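PDB 6AK1: dimethyl-sulfide monooxygenase from Hyphomicrobium sulfonivorans, which oxidises dimethyl sulfide to methanethiol and formaldehyde with NADH and molecular oxygen, as an FMN-dependent monooxygenase that opens the dimethyl sulfide degradation pathway. Local coordinates for residues L46-F51 / D407-I412. Numbering follows the deposited sequence.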
loop_
_atom_site.group_PDB
_atom_site.type_symbol
_atom_site.label_atom_id
_atom_site.label_comp_id
_atom_site.label_asym_id
_atom_site.label_seq_id
_atom_site.Cartn_x
_atom_site.Cartn_y
_atom_site.Cartn_z
ATOM N N LEU A 46 -5.839 11.639 -11.011
ATOM C CA LEU A 46 -6.129 10.207 -11.049
ATOM C C LEU A 46 -7.544 9.914 -11.537
ATOM O O LEU A 46 -7.759 8.892 -12.192
ATOM C CB LEU A 46 -5.909 9.580 -9.671
ATOM C CG LEU A 46 -4.461 9.501 -9.153
ATOM C CD1 LEU A 46 -4.370 8.594 -7.961
ATOM C CD2 LEU A 46 -3.530 9.005 -10.224
ATOM N N GLU A 47 -8.523 10.782 -11.241
ATOM C CA GLU A 47 -9.881 10.500 -11.708
ATOM C C GLU A 47 -10.059 10.822 -13.185
ATOM O O GLU A 47 -10.863 10.178 -13.860
ATOM C CB GLU A 47 -10.927 11.261 -10.878
ATOM C CG GLU A 47 -11.002 10.755 -9.475
ATOM C CD GLU A 47 -12.341 10.976 -8.788
ATOM O OE1 GLU A 47 -13.036 11.980 -9.061
ATOM O OE2 GLU A 47 -12.695 10.129 -7.949
ATOM N N ARG A 48 -9.315 11.793 -13.707
ATOM C CA ARG A 48 -9.315 12.027 -15.146
ATOM C C ARG A 48 -8.947 10.760 -15.914
ATOM O O ARG A 48 -9.435 10.543 -17.029
ATOM C CB ARG A 48 -8.354 13.177 -15.492
ATOM C CG ARG A 48 -8.319 13.551 -16.975
ATOM C CD ARG A 48 -7.415 14.739 -17.238
ATOM N NE ARG A 48 -5.986 14.437 -17.168
ATOM C CZ ARG A 48 -5.253 14.025 -18.203
ATOM N NH1 ARG A 48 -5.821 13.838 -19.390
ATOM N NH2 ARG A 48 -3.950 13.796 -18.055
ATOM N N GLY A 49 -8.117 9.901 -15.328
ATOM C CA GLY A 49 -7.754 8.638 -15.932
ATOM C C GLY A 49 -8.433 7.420 -15.344
ATOM O O GLY A 49 -8.056 6.299 -15.704
ATOM N N CYS A 50 -9.403 7.602 -14.435
ATOM C CA CYS A 50 -10.170 6.503 -13.819
ATOM C C CYS A 50 -9.262 5.475 -13.136
ATOM O O CYS A 50 -9.542 4.269 -13.129
ATOM C CB CYS A 50 -11.085 5.821 -14.847
ATOM S SG CYS A 50 -12.468 6.832 -15.457
ATOM N N PHE A 51 -8.164 5.950 -12.550
ATOM C CA PHE A 51 -7.327 5.079 -11.730
ATOM C C PHE A 51 -8.128 4.547 -10.542
ATOM O O PHE A 51 -9.008 5.223 -10.000
ATOM C CB PHE A 51 -6.093 5.834 -11.220
ATOM C CG PHE A 51 -4.893 5.764 -12.139
ATOM C CD1 PHE A 51 -5.026 5.945 -13.512
ATOM C CD2 PHE A 51 -3.624 5.531 -11.619
ATOM C CE1 PHE A 51 -3.919 5.891 -14.345
ATOM C CE2 PHE A 51 -2.505 5.481 -12.447
ATOM C CZ PHE A 51 -2.648 5.665 -13.813
ATOM N N ASP A 407 1.523 11.253 -17.957
ATOM C CA ASP A 407 1.946 10.575 -19.184
ATOM C C ASP A 407 1.241 9.229 -19.346
ATOM O O ASP A 407 0.820 8.869 -20.454
ATOM C CB ASP A 407 3.462 10.364 -19.194
ATOM C CG ASP A 407 4.234 11.605 -19.575
ATOM O OD1 ASP A 407 3.614 12.600 -20.025
ATOM O OD2 ASP A 407 5.481 11.571 -19.432
ATOM N N PHE A 408 1.116 8.463 -18.256
ATOM C CA PHE A 408 0.378 7.204 -18.331
ATOM C C PHE A 408 -1.047 7.428 -18.816
ATOM O O PHE A 408 -1.530 6.721 -19.708
ATOM C CB PHE A 408 0.362 6.502 -16.975
ATOM C CG PHE A 408 0.010 5.046 -17.071
ATOM C CD1 PHE A 408 -1.308 4.639 -17.035
ATOM C CD2 PHE A 408 1.009 4.086 -17.239
ATOM C CE1 PHE A 408 -1.639 3.309 -17.146
ATOM C CE2 PHE A 408 0.680 2.744 -17.348
ATOM C CZ PHE A 408 -0.642 2.358 -17.303
ATOM N N ILE A 409 -1.741 8.406 -18.232
ATOM C CA ILE A 409 -3.116 8.673 -18.644
ATOM C C ILE A 409 -3.168 9.107 -20.107
ATOM O O ILE A 409 -3.994 8.617 -20.880
ATOM C CB ILE A 409 -3.756 9.716 -17.712
ATOM C CG1 ILE A 409 -3.797 9.171 -16.281
ATOM C CG2 ILE A 409 -5.168 10.096 -18.200
ATOM C CD1 ILE A 409 -4.246 10.198 -15.242
ATOM N N ASP A 410 -2.269 9.998 -20.520
ATOM C CA ASP A 410 -2.349 10.560 -21.869
ATOM C C ASP A 410 -1.965 9.542 -22.944
ATOM O O ASP A 410 -2.615 9.469 -23.993
ATOM C CB ASP A 410 -1.457 11.801 -21.972
ATOM C CG ASP A 410 -1.968 12.956 -21.114
ATOM O OD1 ASP A 410 -3.131 12.909 -20.677
ATOM O OD2 ASP A 410 -1.209 13.908 -20.877
ATOM N N TYR A 411 -0.904 8.772 -22.718
ATOM C CA TYR A 411 -0.315 7.927 -23.754
ATOM C C TYR A 411 -0.734 6.464 -23.675
ATOM O O TYR A 411 -0.835 5.814 -24.716
ATOM C CB TYR A 411 1.209 7.966 -23.682
ATOM C CG TYR A 411 1.884 9.266 -24.038
ATOM C CD1 TYR A 411 2.030 9.650 -25.361
ATOM C CD2 TYR A 411 2.440 10.071 -23.050
ATOM C CE1 TYR A 411 2.672 10.816 -25.690
ATOM C CE2 TYR A 411 3.089 11.242 -23.370
ATOM C CZ TYR A 411 3.206 11.607 -24.703
ATOM O OH TYR A 411 3.862 12.765 -25.054
ATOM N N ILE A 412 -0.920 5.911 -22.477
ATOM C CA ILE A 412 -1.156 4.472 -22.300
ATOM C C ILE A 412 -2.641 4.147 -22.107
ATOM O O ILE A 412 -3.158 3.233 -22.737
ATOM C CB ILE A 412 -0.319 3.919 -21.127
ATOM C CG1 ILE A 412 1.171 4.221 -21.320
ATOM C CG2 ILE A 412 -0.566 2.423 -20.969
ATOM C CD1 ILE A 412 1.688 3.937 -22.729
#
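With CG trans to the backbone N (chi1 -178°) and a single bend further out at chi3 (74°), the side chain of Arg48 turns its guanidinium toward Asp410, whose own CG lies beside the backbone N. Arg48 NH1 and NH2 both donate to Asp410 OD1, at 3.1 Å and 2.9 Å respectively, a salt bridge gripping a single oxygen. OD1 lies almost exactly in the guanidinium plane, yet the carboxylate is twisted 55° from that plane; NH1 meets OD1 nearly along its C-O bond, whereas NH2 arrives on the syn side, well out of the carboxylate plane. Glu45 also forms a salt bridge with Arg48 NH2, so this exposed arginine is shared between two acids.

Ile409 CG2 lies over one face of the guanidinium, offset toward its rim, and packs 3.7 Å from Gly49 CA. The backbone comes this near because position 49 has no side chain: a CB there would run into Ile409 CG1. Gly49 belongs to the Schellman motif that ends helix 36-48, in which Cys50, with positive phi, directs Phe51 N to Leu46 O (3.0 Å) and its own N to Glu47 O. In this TIM-barrel monooxygenase of the luciferase-like family, the contact joins that helix end to helix 403-418, which follows strand 393-397, on the outside of the barrel.

At the close of the turn, Phe51 reaches across with CE1 3.8 Å from Ile409 CG1, and its CZ meets Phe408 CD1 at 3.6 Å, the two ring planes almost perpendicular. Replacing Ile409 with an alanine would probably open a gap against Gly49 and Phe51 and lose the CG2 contact over the Arg48 guanidinium face. Both phenylalanines also touch Leu7 of strand 6-12, while Leu382 of helix 375-388 packs against Phe408.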